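Local coordinates for protein glycerol dehydratase (PDB 1R9D) that probably converts glycerol to 3-hydroxypropionaldehyde without vitamin B12, as a lyase of the glycyl radical enzyme family related to pyruvate formate lyase, at residues Val175-Ile180 against Glu213-Tyr218. Residues are numbered along the deposited sequence; the frame is centred on the assembly and turned at random.
Sequences VGFNGI and EAAITY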
loop_
_atom_site.group_PDB
_atom_site.type_symbol
_atom_site.label_atom_id
_atom_site.label_comp_id
_atom_site.label_asym_id
_atom_site.label_seq_id
_atom_site.Cartn_x
_atom_site.Cartn_y
_atom_site.Cartn_z
ATOM N N VAL A 175 -11.152 0.792 -31.238
ATOM C CA VAL A 175 -9.917 1.574 -31.187
ATOM C C VAL A 175 -8.612 0.794 -31.132
ATOM O O VAL A 175 -7.535 1.374 -31.292
ATOM C CB VAL A 175 -9.944 2.547 -29.989
ATOM C CG1 VAL A 175 -11.205 3.398 -30.045
ATOM C CG2 VAL A 175 -9.878 1.770 -28.684
ATOM N N GLY A 176 -8.699 -0.510 -30.895
ATOM C CA GLY A 176 -7.500 -1.327 -30.829
ATOM C C GLY A 176 -6.630 -1.023 -29.626
ATOM O O GLY A 176 -6.893 -0.078 -28.877
ATOM N N PHE A 177 -5.593 -1.829 -29.430
ATOM C CA PHE A 177 -4.690 -1.625 -28.310
ATOM C C PHE A 177 -4.002 -0.265 -28.411
ATOM O O PHE A 177 -3.609 0.308 -27.397
ATOM C CB PHE A 177 -3.660 -2.755 -28.247
ATOM C CG PHE A 177 -4.260 -4.103 -27.936
ATOM C CD1 PHE A 177 -4.080 -5.179 -28.800
ATOM C CD2 PHE A 177 -5.013 -4.293 -26.779
ATOM C CE1 PHE A 177 -4.641 -6.425 -28.520
ATOM C CE2 PHE A 177 -5.580 -5.538 -26.488
ATOM C CZ PHE A 177 -5.393 -6.605 -27.362
ATOM N N ASN A 178 -3.859 0.257 -29.628
ATOM C CA ASN A 178 -3.239 1.572 -29.796
ATOM C C ASN A 178 -4.162 2.643 -29.224
ATOM O O ASN A 178 -3.701 3.630 -28.644
ATOM C CB ASN A 178 -2.982 1.900 -31.274
ATOM C CG ASN A 178 -1.885 1.056 -31.886
ATOM O OD1 ASN A 178 -0.930 0.671 -31.218
ATOM N ND2 ASN A 178 -2.008 0.785 -33.180
ATOM N N GLY A 179 -5.466 2.443 -29.400
ATOM C CA GLY A 179 -6.449 3.399 -28.915
ATOM C C GLY A 179 -6.451 3.527 -27.405
ATOM O O GLY A 179 -6.632 4.620 -26.860
ATOM N N ILE A 180 -6.247 2.401 -26.730
ATOM C CA ILE A 180 -6.209 2.370 -25.273
ATOM C C ILE A 180 -4.942 3.084 -24.807
ATOM O O ILE A 180 -4.977 3.916 -23.893
ATOM C CB ILE A 180 -6.207 0.910 -24.755
ATOM C CG1 ILE A 180 -7.471 0.188 -25.237
ATOM C CG2 ILE A 180 -6.132 0.891 -23.235
ATOM C CD1 ILE A 180 -8.775 0.862 -24.798
ATOM N N GLU A 213 1.211 -2.423 -24.703
ATOM C CA GLU A 213 2.291 -2.530 -25.676
ATOM C C GLU A 213 2.730 -3.987 -25.735
ATOM O O GLU A 213 3.127 -4.484 -26.791
ATOM C CB GLU A 213 3.469 -1.628 -25.284
ATOM C CG GLU A 213 3.108 -0.151 -25.252
ATOM C CD GLU A 213 4.286 0.755 -24.946
ATOM O OE1 GLU A 213 5.068 0.439 -24.018
ATOM O OE2 GLU A 213 4.421 1.797 -25.626
ATOM N N ALA A 214 2.642 -4.673 -24.599
ATOM C CA ALA A 214 3.016 -6.080 -24.539
ATOM C C ALA A 214 1.994 -6.902 -25.320
ATOM O O ALA A 214 2.346 -7.893 -25.964
ATOM C CB ALA A 214 3.077 -6.556 -23.090
ATOM N N ALA A 215 0.730 -6.486 -25.261
ATOM C CA ALA A 215 -0.327 -7.186 -25.983
ATOM C C ALA A 215 -0.035 -7.105 -27.479
ATOM O O ALA A 215 -0.161 -8.097 -28.199
ATOM C CB ALA A 215 -1.684 -6.559 -25.675
ATOM N N ILE A 216 0.351 -5.916 -27.937
ATOM C CA ILE A 216 0.672 -5.697 -29.345
ATOM C C ILE A 216 1.807 -6.628 -29.769
ATOM O O ILE A 216 1.763 -7.223 -30.847
ATOM C CB ILE A 216 1.074 -4.223 -29.594
ATOM C CG1 ILE A 216 -0.141 -3.317 -29.370
ATOM C CG2 ILE A 216 1.609 -4.051 -31.010
ATOM C CD1 ILE A 216 0.150 -1.834 -29.505
ATOM N N THR A 217 2.810 -6.762 -28.907
ATOM C CA THR A 217 3.950 -7.633 -29.173
ATOM C C THR A 217 3.494 -9.085 -29.284
ATOM O O THR A 217 3.940 -9.828 -30.165
ATOM C CB THR A 217 4.999 -7.539 -28.041
ATOM O OG1 THR A 217 5.491 -6.195 -27.956
ATOM C CG2 THR A 217 6.162 -8.488 -28.301
ATOM N N TYR A 218 2.599 -9.481 -28.382
ATOM C CA TYR A 218 2.074 -10.843 -28.352
ATOM C C TYR A 218 1.401 -11.210 -29.670
ATOM O O TYR A 218 1.668 -12.270 -30.236
ATOM C CB TYR A 218 1.067 -10.995 -27.205
ATOM C CG TYR A 218 0.610 -12.416 -26.971
ATOM C CD1 TYR A 218 1.508 -13.395 -26.545
ATOM C CD2 TYR A 218 -0.722 -12.786 -27.183
ATOM C CE1 TYR A 218 1.097 -14.708 -26.335
ATOM C CE2 TYR A 218 -1.144 -14.098 -26.977
ATOM C CZ TYR A 218 -0.228 -15.054 -26.555
ATOM O OH TYR A 218 -0.632 -16.357 -26.369
#
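Ala215 sets its methyl squarely on one face of the Phe177 ring: CB of Ala215 stands 3.9 Å from the centroid of the Phe177 ring and 3° off its normal, a CH-pi contact. The centring is confirmed by the ring carbons of Phe177, since CD1, CD2, CE1, CE2 and CZ all lie 4.1 to 4.2 Å from CB of Ala215. Ile216 takes the base of the same side chain, its CG1 resting 3.7 Å from CB of Phe177. With CG1 beside the backbone N (chi1 -67°) and the chain then extended, Ile216 carries CD1 on to Asn178, whose side chain it crosses at about a right angle; CD1 of Ile216 comes 3.2 Å from OD1 of Asn178, a close apolar-to-polar approach.

Behind these contacts, helices 169-190 and 197-230 form an alpha-alpha hairpin; the axes of segments 175-180 and 213-218 run roughly antiparallel, 149° between their N-to-C directions, and approach to 9.5 Å. Helix 169-190 is kinked here: the amides of Phe177 and Asn178 make no bond to the preceding turn, and Gly176 has a positive phi. Leu266 of helix 260-277 and Phe521 of helix 520-524 also pack on Phe177, and Phe521 touches Ala215, joining the hairpin to those two helices. No hydrogen bond or salt bridge links the two segments, so their attraction is probably mostly dispersion, with the CH-pi contact, over a modest 178 Å² of buried surface; the Asn178 amide oxygen gains no hydrogen bond from segment 213-218.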